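Putative ATP binding component of ABC-transporter (Escherichia coli, PDB 2R5O) probably couples ATP hydrolysis to polysaccharide (O antigen) export as part of an ABC transporter, this piece being its carbohydrate-binding C-terminal domain of immunoglobulin fold. Local coordinates at residues H54-A58 and Q70-L75; P64-N69 and L166-K170; G90-L96 and D138-G144; V132-S136 and W175-K181. One frame throughout, in Å; residues are numbered along the deposited sequence. Where two conformers were deposited one is given.

Overall arrangement
The four contacts lie within one immunoglobulin-type domain. Contact 1 is part of one sheet, contacts 2 and 3 of the other, and the two sheets meet face to face: Phe74 of contact 1 touches Leu66 and Leu166 of contact 2, and its CD1 lies 3.7 Å from Leu141 CD2 of contact 3. Contacts 2 and 3 share a sheet through neighbouring strands, with centres about 14 Å apart, and His167 ND1 reaches Asp138 OD1 at 2.7 Å. Contact 4 joins the C-terminal segment to the domain's end, its centre about 11 Å from that of contact 2; Asn69 ND2 to Asp179 OD2, 2.9 Å, links them beside a sodium ion also bound by the second subunit.

Contact 1. Residues H54-A58 and Q70-L75; sequences HIQSA and QQTDFL
Ser57 OG, near the end of strand 48-57, is gripped by Gln71 O, Gln70 NE2 and a water. It donates to Gln71 O at 2.9 Å, approaching from above the carbonyl plane, and receives Gln70 NE2 at 2.8 Å along a nearly straight N-H (170°) that lies in the amide plane of Gln70. The water donates the third bond and also reaches Thr72 OG1. The hydroxyl gets there because it stands opposite the backbone N about the first torsion of Ser57 (chi1 -176°). A second water spans Ala58 N and Gln71 O.

On the face that carries His54, Gln56, Asp73 and Leu75, the Gln56 amide, in the conformer given, donates from NE2 to Asp73 OD2 at 2.9 Å, meeting the carboxylate on its anti side with the two planes 60° apart. Asp73 OD1 is taken by Ser129 OG, so in that conformer both oxygens have a partner. Leu75 CD1 lies at the edge of the His54 ring, whose NE2 bonds to Asp61.

The reverse face carries the Ser57 and Thr72 hydroxyls beside an apolar cluster. Ile55 CG1 meets Phe74 CD1 at 4.0 Å, Ile55 CG2 meets Thr72 CG2, and that threonine methyl sits over one face of the Phe74 ring, offset toward the rim.

Between the two faces the backbones pair antiparallel, with reciprocal bonds at His54-Leu75 and Gln56-Asp73. Strand 71-80 lies between 48-57 and 123-131, while Ile55 and Phe74 pack into the sandwich core against Leu141 of strand 137-147 and Leu166 of strand 153-169.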
loop_
_atom_site.group_PDB
_atom_site.type_symbol
_atom_site.label_atom_id
_atom_site.label_comp_id
_atom_site.label_asym_id
_atom_site.label_seq_id
_atom_site.Cartn_x
_atom_site.Cartn_y
_atom_site.Cartn_z
ATOM N N HIS A 54 -3.036 -22.800 0.633
ATOM C CA HIS A 54 -3.022 -22.657 2.078
ATOM C C HIS A 54 -2.685 -21.218 2.413
ATOM O O HIS A 54 -1.884 -20.594 1.730
ATOM C CB HIS A 54 -1.974 -23.596 2.707
ATOM C CG HIS A 54 -2.131 -23.771 4.179
ATOM N ND1 HIS A 54 -3.030 -24.665 4.718
ATOM C CD2 HIS A 54 -1.505 -23.175 5.219
ATOM C CE1 HIS A 54 -2.943 -24.614 6.042
ATOM N NE2 HIS A 54 -2.043 -23.703 6.371
ATOM N N ILE A 55 -3.307 -20.673 3.444
ATOM C CA ILE A 55 -3.002 -19.352 3.949
ATOM C C ILE A 55 -2.718 -19.459 5.424
ATOM O O ILE A 55 -3.430 -20.167 6.149
ATOM C CB ILE A 55 -4.148 -18.356 3.662
ATOM C CG1 ILE A 55 -4.335 -18.260 2.131
ATOM C CG2 ILE A 55 -3.851 -16.975 4.263
ATOM C CD1 ILE A 55 -5.521 -17.410 1.647
ATOM N N GLN A 56 -1.664 -18.811 5.875
ATOM C CA GLN A 56 -1.275 -18.845 7.286
ATOM C C GLN A 56 -0.706 -17.507 7.683
ATOM O O GLN A 56 -0.020 -16.873 6.882
ATOM C CB GLN A 56 -0.318 -19.988 7.555
ATOM C CG GLN A 56 0.910 -19.902 6.753
ATOM C CD GLN A 56 1.722 -21.187 6.744
ATOM O OE1 GLN A 56 1.193 -22.278 7.005
ATOM N NE2 GLN A 56 3.012 -21.074 6.410
ATOM N N SER A 57 -0.968 -17.076 8.911
ATOM C CA SER A 57 -0.365 -15.847 9.391
ATOM C C SER A 57 -0.142 -15.960 10.892
ATOM O O SER A 57 -1.026 -16.390 11.615
ATOM C CB SER A 57 -1.281 -14.688 9.111
ATOM O OG SER A 57 -0.687 -13.453 9.496
ATOM N N ALA A 58 1.053 -15.591 11.344
ATOM C CA ALA A 58 1.443 -15.643 12.763
ATOM C C ALA A 58 1.279 -17.069 13.277
ATOM O O ALA A 58 1.002 -17.300 14.449
ATOM C CB ALA A 58 0.621 -14.674 13.586
ATOM N N GLN A 70 0.313 -7.275 9.012
ATOM C CA GLN A 70 0.946 -8.522 9.438
ATOM C C GLN A 70 1.438 -9.365 8.250
ATOM O O GLN A 70 0.713 -9.535 7.257
ATOM C CB GLN A 70 -0.023 -9.313 10.310
ATOM C CG GLN A 70 0.586 -10.459 11.034
ATOM C CD GLN A 70 -0.295 -10.937 12.151
ATOM O OE1 GLN A 70 -0.458 -10.254 13.150
ATOM N NE2 GLN A 70 -0.891 -12.101 11.976
ATOM N N GLN A 71 2.615 -9.940 8.396
ATOM C CA GLN A 71 3.152 -10.917 7.406
ATOM C C GLN A 71 2.225 -12.136 7.287
ATOM O O GLN A 71 1.856 -12.739 8.296
ATOM C CB GLN A 71 4.520 -11.384 7.872
ATOM C CG GLN A 71 5.429 -12.003 6.801
ATOM C CD GLN A 71 5.989 -10.994 5.780
ATOM O OE1 GLN A 71 5.801 -9.797 5.895
ATOM N NE2 GLN A 71 6.677 -11.498 4.778
ATOM N N THR A 72 1.832 -12.446 6.054
ATOM C CA THR A 72 0.946 -13.578 5.735
ATOM C C THR A 72 1.587 -14.409 4.636
ATOM O O THR A 72 2.178 -13.847 3.706
ATOM C CB THR A 72 -0.449 -13.079 5.315
ATOM O OG1 THR A 72 -1.005 -12.380 6.427
ATOM C CG2 THR A 72 -1.349 -14.186 4.891
ATOM N N ASP A 73 1.493 -15.721 4.770
ATOM C CA ASP A 73 1.976 -16.665 3.772
ATOM C C ASP A 73 0.818 -17.162 2.923
ATOM O O ASP A 73 -0.188 -17.623 3.451
ATOM C CB ASP A 73 2.634 -17.880 4.426
ATOM C CG ASP A 73 3.804 -17.539 5.301
ATOM O OD1 ASP A 73 4.544 -16.574 5.055
ATOM O OD2 ASP A 73 4.020 -18.320 6.242
ATOM N N PHE A 74 0.994 -17.072 1.610
ATOM C CA PHE A 74 0.033 -17.497 0.614
ATOM C C PHE A 74 0.699 -18.595 -0.194
ATOM O O PHE A 74 1.641 -18.327 -0.957
ATOM C CB PHE A 74 -0.320 -16.319 -0.298
ATOM C CG PHE A 74 -0.985 -15.170 0.424
ATOM C CD1 PHE A 74 -2.343 -15.171 0.664
ATOM C CD2 PHE A 74 -0.251 -14.071 0.868
ATOM C CE1 PHE A 74 -2.944 -14.105 1.298
ATOM C CE2 PHE A 74 -0.867 -13.050 1.503
ATOM C CZ PHE A 74 -2.222 -13.055 1.704
ATOM N N LEU A 75 0.257 -19.831 -0.002
ATOM C CA LEU A 75 0.865 -21.015 -0.618
ATOM C C LEU A 75 -0.069 -21.626 -1.637
ATOM O O LEU A 75 -1.286 -21.711 -1.406
ATOM C CB LEU A 75 1.211 -22.082 0.430
ATOM C CG LEU A 75 2.208 -21.629 1.501
ATOM C CD1 LEU A 75 1.512 -21.087 2.740
ATOM C CD2 LEU A 75 3.174 -22.744 1.846
HETATM O O HOH W 1 -2.605 -11.726 8.799
HETATM O O HOH W 2 3.138 -14.346 9.997
#

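Contact 2. Residues P64-N69 and L166-K170; sequences PSLTGN and LHVTK
Leu66 turns both its N and its O to strand 153-169, straddling Val168: Leu66 N donates to His167 O at 2.7 Å, and Leu66 O accepts from Thr169 N at 2.9 Å. Gly68 N then reaches Thr169 O, which continues the parallel pairing by one more bond. Ser65 OG and Thr169 OG1 are hydrogen-bonded at 2.9 Å, though either could be the donor. Both hydroxyls stand between their own backbone N and carbonyl carbon (chi1 66° and 50°), which swings them into line across the strands. A water extends this group by joining Thr169 OG1 to Thr67 OG1, and another connects Gly68 O to Lys170 NZ.

Beyond these bonds, Pro64 O lies at the edge of the His167 ring, 3.5 Å from His167 CD2, while ND1 of that ring is held by Asp138. Val168 CG1 leans on Leu66 O, and Leu66 CD1 approaches Leu166 CD1 at 4.3 Å. Leu66 also turns inward onto Thr72 and Phe74 of the facing sheet. Lys170 CG passes 4.1 Å from Gly68 CA.

A short strand added in parallel is thus fixed chiefly by backbone bonds, with a network of hydroxyls and water on the face of Thr67 and Thr169, and with Leu66 and Val168 buried on the other.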
loop_
_atom_site.group_PDB
_atom_site.type_symbol
_atom_site.label_atom_id
_atom_site.label_comp_id
_atom_site.label_asym_id
_atom_site.label_seq_id
_atom_site.Cartn_x
_atom_site.Cartn_y
_atom_site.Cartn_z
ATOM N N PRO A 64 -9.534 -16.446 10.315
ATOM C CA PRO A 64 -10.759 -15.903 9.722
ATOM C C PRO A 64 -10.576 -14.527 9.101
ATOM O O PRO A 64 -11.393 -14.087 8.305
ATOM C CB PRO A 64 -11.713 -15.836 10.934
ATOM C CG PRO A 64 -10.804 -15.651 12.113
ATOM C CD PRO A 64 -9.626 -16.544 11.784
ATOM N N SER A 65 -9.518 -13.828 9.467
ATOM C CA SER A 65 -9.124 -12.590 8.805
ATOM C C SER A 65 -7.635 -12.433 8.937
ATOM O O SER A 65 -7.007 -13.150 9.684
ATOM C CB SER A 65 -9.852 -11.394 9.398
ATOM O OG SER A 65 -9.464 -11.173 10.751
ATOM N N LEU A 66 -7.111 -11.469 8.197
ATOM C CA LEU A 66 -5.699 -11.083 8.212
ATOM C C LEU A 66 -5.594 -9.728 8.904
ATOM O O LEU A 66 -6.377 -8.836 8.638
ATOM C CB LEU A 66 -5.177 -11.038 6.782
ATOM C CG LEU A 66 -5.420 -12.306 5.970
ATOM C CD1 LEU A 66 -4.932 -12.109 4.531
ATOM C CD2 LEU A 66 -4.770 -13.531 6.599
ATOM N N THR A 67 -4.695 -9.611 9.887
ATOM C CA THR A 67 -4.459 -8.356 10.604
ATOM C C THR A 67 -3.700 -7.407 9.687
ATOM O O THR A 67 -2.660 -7.771 9.105
ATOM C CB THR A 67 -3.684 -8.615 11.915
ATOM O OG1 THR A 67 -4.496 -9.424 12.774
ATOM C CG2 THR A 67 -3.363 -7.323 12.639
ATOM N N GLY A 68 -4.178 -6.173 9.601
ATOM C CA GLY A 68 -3.486 -5.154 8.823
ATOM C C GLY A 68 -2.023 -5.058 9.223
ATOM O O GLY A 68 -1.705 -5.007 10.422
ATOM N N ASN A 69 -1.144 -5.070 8.220
ATOM C CA ASN A 69 0.328 -4.941 8.359
ATOM C C ASN A 69 1.050 -6.203 8.744
ATOM O O ASN A 69 2.284 -6.245 8.756
ATOM C CB ASN A 69 0.741 -3.798 9.288
ATOM C CG ASN A 69 0.062 -2.498 8.944
ATOM O OD1 ASN A 69 -0.415 -1.782 9.839
ATOM N ND2 ASN A 69 -0.042 -2.201 7.649
ATOM N N LEU A 166 -10.399 -12.583 0.899
ATOM C CA LEU A 166 -9.615 -12.243 2.080
ATOM C C LEU A 166 -10.342 -11.164 2.875
ATOM O O LEU A 166 -10.824 -10.197 2.318
ATOM C CB LEU A 166 -8.253 -11.668 1.675
ATOM C CG LEU A 166 -7.377 -12.521 0.749
ATOM C CD1 LEU A 166 -6.065 -11.820 0.443
ATOM C CD2 LEU A 166 -7.101 -13.897 1.328
ATOM N N HIS A 167 -10.362 -11.333 4.186
ATOM C CA HIS A 167 -10.914 -10.350 5.115
ATOM C C HIS A 167 -9.769 -9.764 5.886
ATOM O O HIS A 167 -8.958 -10.532 6.409
ATOM C CB HIS A 167 -11.909 -11.002 6.092
ATOM C CG HIS A 167 -12.936 -11.853 5.426
ATOM N ND1 HIS A 167 -13.905 -11.331 4.594
ATOM C CD2 HIS A 167 -13.151 -13.188 5.460
ATOM C CE1 HIS A 167 -14.672 -12.311 4.147
ATOM N NE2 HIS A 167 -14.235 -13.448 4.654
ATOM N N VAL A 168 -9.675 -8.436 5.965
ATOM C CA VAL A 168 -8.628 -7.746 6.725
ATOM C C VAL A 168 -9.287 -7.015 7.868
ATOM O O VAL A 168 -10.273 -6.317 7.662
ATOM C CB VAL A 168 -7.825 -6.734 5.834
ATOM C CG1 VAL A 168 -6.841 -5.935 6.672
ATOM C CG2 VAL A 168 -7.085 -7.488 4.722
ATOM N N THR A 169 -8.700 -7.158 9.041
ATOM C CA THR A 169 -9.156 -6.483 10.255
ATOM C C THR A 169 -8.060 -5.592 10.860
ATOM O O THR A 169 -6.870 -5.885 10.730
ATOM C CB THR A 169 -9.665 -7.469 11.339
ATOM O OG1 THR A 169 -8.699 -8.508 11.541
ATOM C CG2 THR A 169 -10.977 -8.098 10.909
ATOM N N LYS A 170 -8.504 -4.500 11.481
ATOM C CA LYS A 170 -7.664 -3.542 12.211
ATOM C C LYS A 170 -8.495 -2.967 13.352
ATOM O O LYS A 170 -9.737 -3.069 13.372
ATOM C CB LYS A 170 -7.268 -2.370 11.302
ATOM C CG LYS A 170 -6.507 -2.701 10.053
ATOM C CD LYS A 170 -6.199 -1.457 9.241
ATOM C CE LYS A 170 -5.231 -0.544 9.955
ATOM N NZ LYS A 170 -3.867 -1.141 10.094
HETATM O O HOH W 3 -6.759 -7.983 13.479
HETATM O O HOH W 4 -3.443 -3.434 11.889
#

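Contact 3. Residues G90-L96 and D138-G144; sequences GILIKTL and DYLLSFG
Lys94 O takes the shortest direct bond of this strand pair, from Leu140 N at 2.8 Å with an almost straight N-H (174°), and it also lies in plane at the edge of the Tyr139 ring. The reverse bond, Lys94 N to Leu140 O, completes the pair, and the same two-way bonding recurs at Leu92-Ser142 and Gly90-Gly144. Between them, alpha C-H groups such as Ile91 CA point at carbonyls, here Ser142 O at 3.2 Å.

Ile91 CG2 meets Phe143 CD1 at 3.6 Å, the two side chains lying side by side and pointing the same way. The isoleucine has its longer branch, CG1, placed between backbone N and carbonyl carbon (chi1 54°), which turns CG2 toward Phe143. Ile93 CG1 meets Leu141 CD1 at 4.0 Å, and that methyl also leans on Leu92 O. These four side chains look into the core of the immunoglobulin-type sandwich, where Phe143 packs on Phe74 and Met76 of the facing sheet. Strand 84-95 pairs here antiparallel with 137-147, whose other edge is bonded to 153-169.

The reverse face is more mixed. Leu92 CB lies 3.8 Å from Ser142 CB, while the serine hydroxyl takes up Asp162 N. Lys94 leads its ammonium away to Tyr161 OH. At the far end, in the conformer given, Leu96 CD2 meets Leu140 CD2 at 3.8 Å, the side chains nearly at right angles. A water that accepts from Leu96 N and donates to Asp138 O closes this end.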
loop_
_atom_site.group_PDB
_atom_site.type_symbol
_atom_site.label_atom_id
_atom_site.label_comp_id
_atom_site.label_asym_id
_atom_site.label_seq_id
_atom_site.Cartn_x
_atom_site.Cartn_y
_atom_site.Cartn_z
ATOM N N GLY A 90 2.227 -16.953 -9.711
ATOM C CA GLY A 90 1.948 -15.568 -9.427
ATOM C C GLY A 90 0.707 -15.372 -8.604
ATOM O O GLY A 90 -0.128 -16.271 -8.479
ATOM N N ILE A 91 0.562 -14.151 -8.114
ATOM C CA ILE A 91 -0.597 -13.739 -7.341
ATOM C C ILE A 91 -1.088 -12.361 -7.805
ATOM O O ILE A 91 -0.293 -11.524 -8.283
ATOM C CB ILE A 91 -0.269 -13.658 -5.842
ATOM C CG1 ILE A 91 0.952 -12.775 -5.547
ATOM C CG2 ILE A 91 -0.134 -15.046 -5.256
ATOM C CD1 ILE A 91 1.050 -12.480 -4.052
ATOM N N LEU A 92 -2.386 -12.117 -7.601
ATOM C CA LEU A 92 -3.036 -10.824 -7.802
ATOM C C LEU A 92 -3.932 -10.577 -6.586
ATOM O O LEU A 92 -4.567 -11.485 -6.104
ATOM C CB LEU A 92 -3.904 -10.791 -9.060
ATOM C CG LEU A 92 -3.286 -11.264 -10.374
ATOM C CD1 LEU A 92 -4.411 -11.393 -11.433
ATOM C CD2 LEU A 92 -2.221 -10.317 -10.862
ATOM N N ILE A 93 -3.988 -9.318 -6.138
ATOM C CA ILE A 93 -4.869 -8.885 -5.066
ATOM C C ILE A 93 -5.610 -7.652 -5.568
ATOM O O ILE A 93 -4.988 -6.695 -6.038
ATOM C CB ILE A 93 -4.098 -8.587 -3.771
ATOM C CG1 ILE A 93 -3.301 -9.821 -3.301
ATOM C CG2 ILE A 93 -5.058 -8.105 -2.686
ATOM C CD1 ILE A 93 -2.404 -9.562 -2.100
ATOM N N LYS A 94 -6.930 -7.683 -5.417
ATOM C CA LYS A 94 -7.806 -6.634 -5.927
ATOM C C LYS A 94 -8.859 -6.301 -4.879
ATOM O O LYS A 94 -9.161 -7.104 -3.995
ATOM C CB LYS A 94 -8.484 -7.080 -7.230
ATOM C CG LYS A 94 -7.487 -7.517 -8.305
ATOM C CD LYS A 94 -8.101 -7.954 -9.655
ATOM C CE LYS A 94 -8.587 -6.786 -10.458
ATOM N NZ LYS A 94 -8.956 -7.257 -11.827
ATOM N N THR A 95 -9.416 -5.097 -4.962
ATOM C CA THR A 95 -10.591 -4.764 -4.156
ATOM C C THR A 95 -11.820 -5.413 -4.789
ATOM O O THR A 95 -11.788 -5.890 -5.921
ATOM C CB THR A 95 -10.870 -3.250 -4.105
ATOM O OG1 THR A 95 -11.237 -2.803 -5.407
ATOM C CG2 THR A 95 -9.674 -2.460 -3.541
ATOM N N LEU A 96 -12.950 -5.357 -4.084
ATOM C CA LEU A 96 -14.232 -5.854 -4.628
ATOM C C LEU A 96 -14.701 -5.100 -5.850
ATOM O O LEU A 96 -15.320 -5.706 -6.709
ATOM C CB LEU A 96 -15.330 -5.837 -3.561
ATOM C CG LEU A 96 -15.037 -6.650 -2.295
ATOM C CD1 LEU A 96 -16.230 -6.517 -1.355
ATOM C CD2 LEU A 96 -14.790 -8.124 -2.643
ATOM N N ASP A 138 -12.662 -6.316 2.546
ATOM C CA ASP A 138 -12.607 -7.591 1.822
ATOM C C ASP A 138 -11.847 -7.390 0.508
ATOM O O ASP A 138 -12.013 -6.350 -0.167
ATOM C CB ASP A 138 -14.026 -8.081 1.505
ATOM C CG ASP A 138 -14.775 -8.597 2.725
ATOM O OD1 ASP A 138 -14.163 -8.801 3.781
ATOM O OD2 ASP A 138 -16.006 -8.795 2.601
ATOM N N TYR A 139 -11.045 -8.377 0.142
ATOM C CA TYR A 139 -10.209 -8.309 -1.041
ATOM C C TYR A 139 -10.286 -9.658 -1.759
ATOM O O TYR A 139 -10.628 -10.694 -1.180
ATOM C CB TYR A 139 -8.772 -7.965 -0.629
ATOM C CG TYR A 139 -8.701 -6.659 0.142
ATOM C CD1 TYR A 139 -8.642 -5.439 -0.508
ATOM C CD2 TYR A 139 -8.776 -6.648 1.527
ATOM C CE1 TYR A 139 -8.608 -4.259 0.168
ATOM C CE2 TYR A 139 -8.733 -5.466 2.239
ATOM C CZ TYR A 139 -8.658 -4.257 1.545
ATOM O OH TYR A 139 -8.622 -3.057 2.206
ATOM N N LEU A 140 -9.919 -9.631 -3.031
ATOM C CA LEU A 140 -9.951 -10.786 -3.895
ATOM C C LEU A 140 -8.559 -11.205 -4.280
ATOM O O LEU A 140 -7.773 -10.387 -4.805
ATOM C CB LEU A 140 -10.738 -10.492 -5.164
ATOM C CG LEU A 140 -12.178 -10.006 -4.974
ATOM C CD1 LEU A 140 -12.827 -9.642 -6.279
ATOM C CD2 LEU A 140 -13.008 -11.048 -4.227
ATOM N N LEU A 141 -8.240 -12.469 -4.025
ATOM C CA LEU A 141 -6.932 -13.051 -4.322
ATOM C C LEU A 141 -7.047 -14.003 -5.499
ATOM O O LEU A 141 -8.001 -14.776 -5.607
ATOM C CB LEU A 141 -6.416 -13.812 -3.089
ATOM C CG LEU A 141 -5.124 -14.618 -3.222
ATOM C CD1 LEU A 141 -3.927 -13.743 -3.481
ATOM C CD2 LEU A 141 -4.929 -15.467 -1.963
ATOM N N SER A 142 -6.035 -13.957 -6.359
ATOM C CA SER A 142 -5.831 -14.904 -7.466
ATOM C C SER A 142 -4.492 -15.615 -7.315
ATOM O O SER A 142 -3.510 -14.992 -6.934
ATOM C CB SER A 142 -5.755 -14.134 -8.800
ATOM O OG SER A 142 -6.896 -13.321 -9.010
ATOM N N PHE A 143 -4.469 -16.911 -7.652
ATOM C CA PHE A 143 -3.246 -17.666 -7.800
ATOM C C PHE A 143 -3.169 -18.124 -9.253
ATOM O O PHE A 143 -4.187 -18.596 -9.792
ATOM C CB PHE A 143 -3.224 -18.913 -6.932
ATOM C CG PHE A 143 -2.923 -18.708 -5.467
ATOM C CD1 PHE A 143 -1.705 -18.258 -5.056
ATOM C CD2 PHE A 143 -3.847 -19.062 -4.505
ATOM C CE1 PHE A 143 -1.385 -18.198 -3.732
ATOM C CE2 PHE A 143 -3.554 -18.962 -3.159
ATOM C CZ PHE A 143 -2.308 -18.528 -2.774
ATOM N N GLY A 144 -2.002 -18.041 -9.877
ATOM C CA GLY A 144 -1.807 -18.503 -11.238
ATOM C C GLY A 144 -0.495 -19.223 -11.410
ATOM O O GLY A 144 0.446 -19.002 -10.648
HETATM O O HOH W 5 -12.551 -4.128 -1.431
#

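Contact 4. Residues V132-S136 and W175-K181; sequences VDLNS and WGVIDLK. With NA (sodium ion), chain K.
Rotation about the first torsion of Asp179 places CG opposite the backbone N (chi1 -166°), which carries OD1 to a sodium ion and to Lys181 N; in Asp133 the carboxylate stands beside its backbone N (chi1 -72°), toward Lys181 and Asn69. The two backbones are tied by Asp179 N to Asp133 O at 2.9 Å, a straight N-H that arrives from above the carbonyl plane. Asn135 N donates to Val177 O, and Asn135 ND2 donates to Gly176 O at 2.9 Å, with the acceptor lying in the plane of the side-chain amide; ND2 also bonds to Phe174 O.

Asp133 is the centre of an inverse gamma turn, and Asp179 OD1 accepts from Lys181 N to make an Asx turn. That same Asp179 OD1 binds the sodium ion at 2.7 Å. Three waters and Tyr102 OH of the second subunit complete the ligands, so this end of the domain lies at the dimer interface. Trp175 and Gly176 pair antiparallel with a strand of that subunit, in keeping with the domain swapping of this protein.

Asn69 ND2 bonds to both Asp133 OD1 and Asp179 OD2, which would ease the closeness of two like charges. Lys181 crosses Asp133 at about a right angle, Lys181 CD lying 3.7 Å from Asp133 OD2, and its NZ reaches Asp133 OD1 through a water. On the apolar side Leu134 CD2 meets Ile178 CG2 at 4.1 Å, and both side chains touch Leu101.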
loop_
_atom_site.group_PDB
_atom_site.type_symbol
_atom_site.label_atom_id
_atom_site.label_comp_id
_atom_site.label_asym_id
_atom_site.label_seq_id
_atom_site.Cartn_x
_atom_site.Cartn_y
_atom_site.Cartn_z
ATOM N N VAL A 132 0.281 -7.648 4.866
ATOM C CA VAL A 132 -0.982 -7.280 4.265
ATOM C C VAL A 132 -1.287 -5.811 4.648
ATOM O O VAL A 132 -2.083 -5.512 5.554
ATOM C CB VAL A 132 -2.080 -8.266 4.645
ATOM C CG1 VAL A 132 -3.393 -7.913 3.953
ATOM C CG2 VAL A 132 -1.646 -9.706 4.260
ATOM N N ASP A 133 -0.621 -4.911 3.937
ATOM C CA ASP A 133 -0.609 -3.449 4.239
ATOM C C ASP A 133 -1.847 -2.758 3.579
ATOM O O ASP A 133 -1.721 -1.941 2.670
ATOM C CB ASP A 133 0.728 -2.831 3.771
ATOM C CG ASP A 133 1.925 -3.217 4.624
ATOM O OD1 ASP A 133 1.760 -3.745 5.731
ATOM O OD2 ASP A 133 3.084 -2.987 4.193
ATOM N N LEU A 134 -3.027 -3.199 4.017
ATOM C CA LEU A 134 -4.327 -2.820 3.487
ATOM C C LEU A 134 -5.243 -2.419 4.619
ATOM O O LEU A 134 -5.049 -2.821 5.777
ATOM C CB LEU A 134 -4.988 -3.978 2.709
ATOM C CG LEU A 134 -4.203 -4.531 1.524
ATOM C CD1 LEU A 134 -4.926 -5.684 0.891
ATOM C CD2 LEU A 134 -3.909 -3.477 0.492
ATOM N N ASN A 135 -6.236 -1.592 4.310
ATOM C CA ASN A 135 -7.191 -1.159 5.318
ATOM C C ASN A 135 -8.200 -2.286 5.584
ATOM O O ASN A 135 -8.286 -3.284 4.856
ATOM C CB ASN A 135 -7.909 0.119 4.840
ATOM C CG ASN A 135 -8.265 1.063 5.972
ATOM O OD1 ASN A 135 -8.154 0.703 7.145
ATOM N ND2 ASN A 135 -8.674 2.271 5.619
ATOM N N SER A 136 -8.976 -2.143 6.646
ATOM C CA SER A 136 -10.027 -3.126 6.924
ATOM C C SER A 136 -10.918 -3.263 5.711
ATOM O O SER A 136 -11.198 -2.258 5.030
ATOM C CB SER A 136 -10.935 -2.672 8.070
ATOM O OG SER A 136 -10.230 -2.641 9.290
ATOM N N TRP A 175 -7.390 6.440 6.388
ATOM C CA TRP A 175 -8.266 6.813 5.266
ATOM C C TRP A 175 -7.723 6.165 4.009
ATOM O O TRP A 175 -6.519 6.245 3.709
ATOM C CB TRP A 175 -8.317 8.332 5.060
ATOM C CG TRP A 175 -9.087 9.091 6.090
ATOM C CD1 TRP A 175 -8.745 9.267 7.399
ATOM C CD2 TRP A 175 -10.333 9.779 5.904
ATOM N NE1 TRP A 175 -9.698 10.018 8.038
ATOM C CE2 TRP A 175 -10.681 10.352 7.145
ATOM C CE3 TRP A 175 -11.187 9.971 4.811
ATOM C CZ2 TRP A 175 -11.850 11.091 7.331
ATOM C CZ3 TRP A 175 -12.347 10.718 4.992
ATOM C CH2 TRP A 175 -12.664 11.274 6.242
ATOM N N GLY A 176 -8.597 5.488 3.287
ATOM C CA GLY A 176 -8.220 4.912 2.039
ATOM C C GLY A 176 -8.126 3.429 2.101
ATOM O O GLY A 176 -8.880 2.759 2.817
ATOM N N VAL A 177 -7.263 2.893 1.281
ATOM C CA VAL A 177 -7.226 1.453 1.077
ATOM C C VAL A 177 -5.880 0.827 1.327
ATOM O O VAL A 177 -5.811 -0.328 1.761
ATOM C CB VAL A 177 -7.792 1.100 -0.321
ATOM C CG1 VAL A 177 -7.150 1.888 -1.440
ATOM C CG2 VAL A 177 -7.756 -0.379 -0.580
ATOM N N ILE A 178 -4.806 1.566 1.048
ATOM C CA ILE A 178 -3.450 1.016 1.171
ATOM C C ILE A 178 -2.695 1.719 2.287
ATOM O O ILE A 178 -2.771 2.938 2.449
ATOM C CB ILE A 178 -2.704 1.121 -0.167
ATOM C CG1 ILE A 178 -2.652 2.552 -0.720
ATOM C CG2 ILE A 178 -3.370 0.199 -1.182
ATOM C CD1 ILE A 178 -1.563 2.789 -1.722
ATOM N N ASP A 179 -1.934 0.943 3.045
ATOM C CA ASP A 179 -1.207 1.472 4.180
ATOM C C ASP A 179 0.244 1.746 3.797
ATOM O O ASP A 179 1.039 0.807 3.669
ATOM C CB ASP A 179 -1.267 0.527 5.364
ATOM C CG ASP A 179 -0.818 1.161 6.642
ATOM O OD1 ASP A 179 -0.326 2.304 6.653
ATOM O OD2 ASP A 179 -0.990 0.492 7.680
ATOM N N LEU A 180 0.598 3.019 3.640
ATOM C CA LEU A 180 1.969 3.409 3.346
ATOM C C LEU A 180 2.836 3.540 4.610
ATOM O O LEU A 180 4.013 3.830 4.526
ATOM C CB LEU A 180 1.989 4.713 2.546
ATOM C CG LEU A 180 1.432 4.555 1.128
ATOM C CD1 LEU A 180 1.303 5.906 0.456
ATOM C CD2 LEU A 180 2.291 3.585 0.265
ATOM N N LYS A 181 2.258 3.343 5.796
ATOM C CA LYS A 181 3.031 3.175 7.033
ATOM C C LYS A 181 3.903 4.380 7.368
ATOM O O LYS A 181 5.055 4.253 7.763
ATOM C CB LYS A 181 3.851 1.877 6.984
ATOM C CG LYS A 181 2.972 0.647 6.860
ATOM C CD LYS A 181 3.696 -0.692 7.023
ATOM C CE LYS A 181 4.227 -0.902 8.440
ATOM N NZ LYS A 181 5.206 -2.015 8.506
HETATM NA NA NA K . -0.233 4.247 8.518
HETATM O O HOH W 6 3.933 -4.148 7.598
HETATM O O HOH W 7 3.510 -0.524 2.963
HETATM O O HOH W 8 5.749 -3.039 5.329
HETATM O O HOH W 9 -2.991 -2.018 7.606
HETATM O O HOH W 10 -0.759 1.855 10.186
HETATM O O HOH W 11 -2.365 5.263 9.914
HETATM O O HOH W 12 1.962 4.441 10.331
#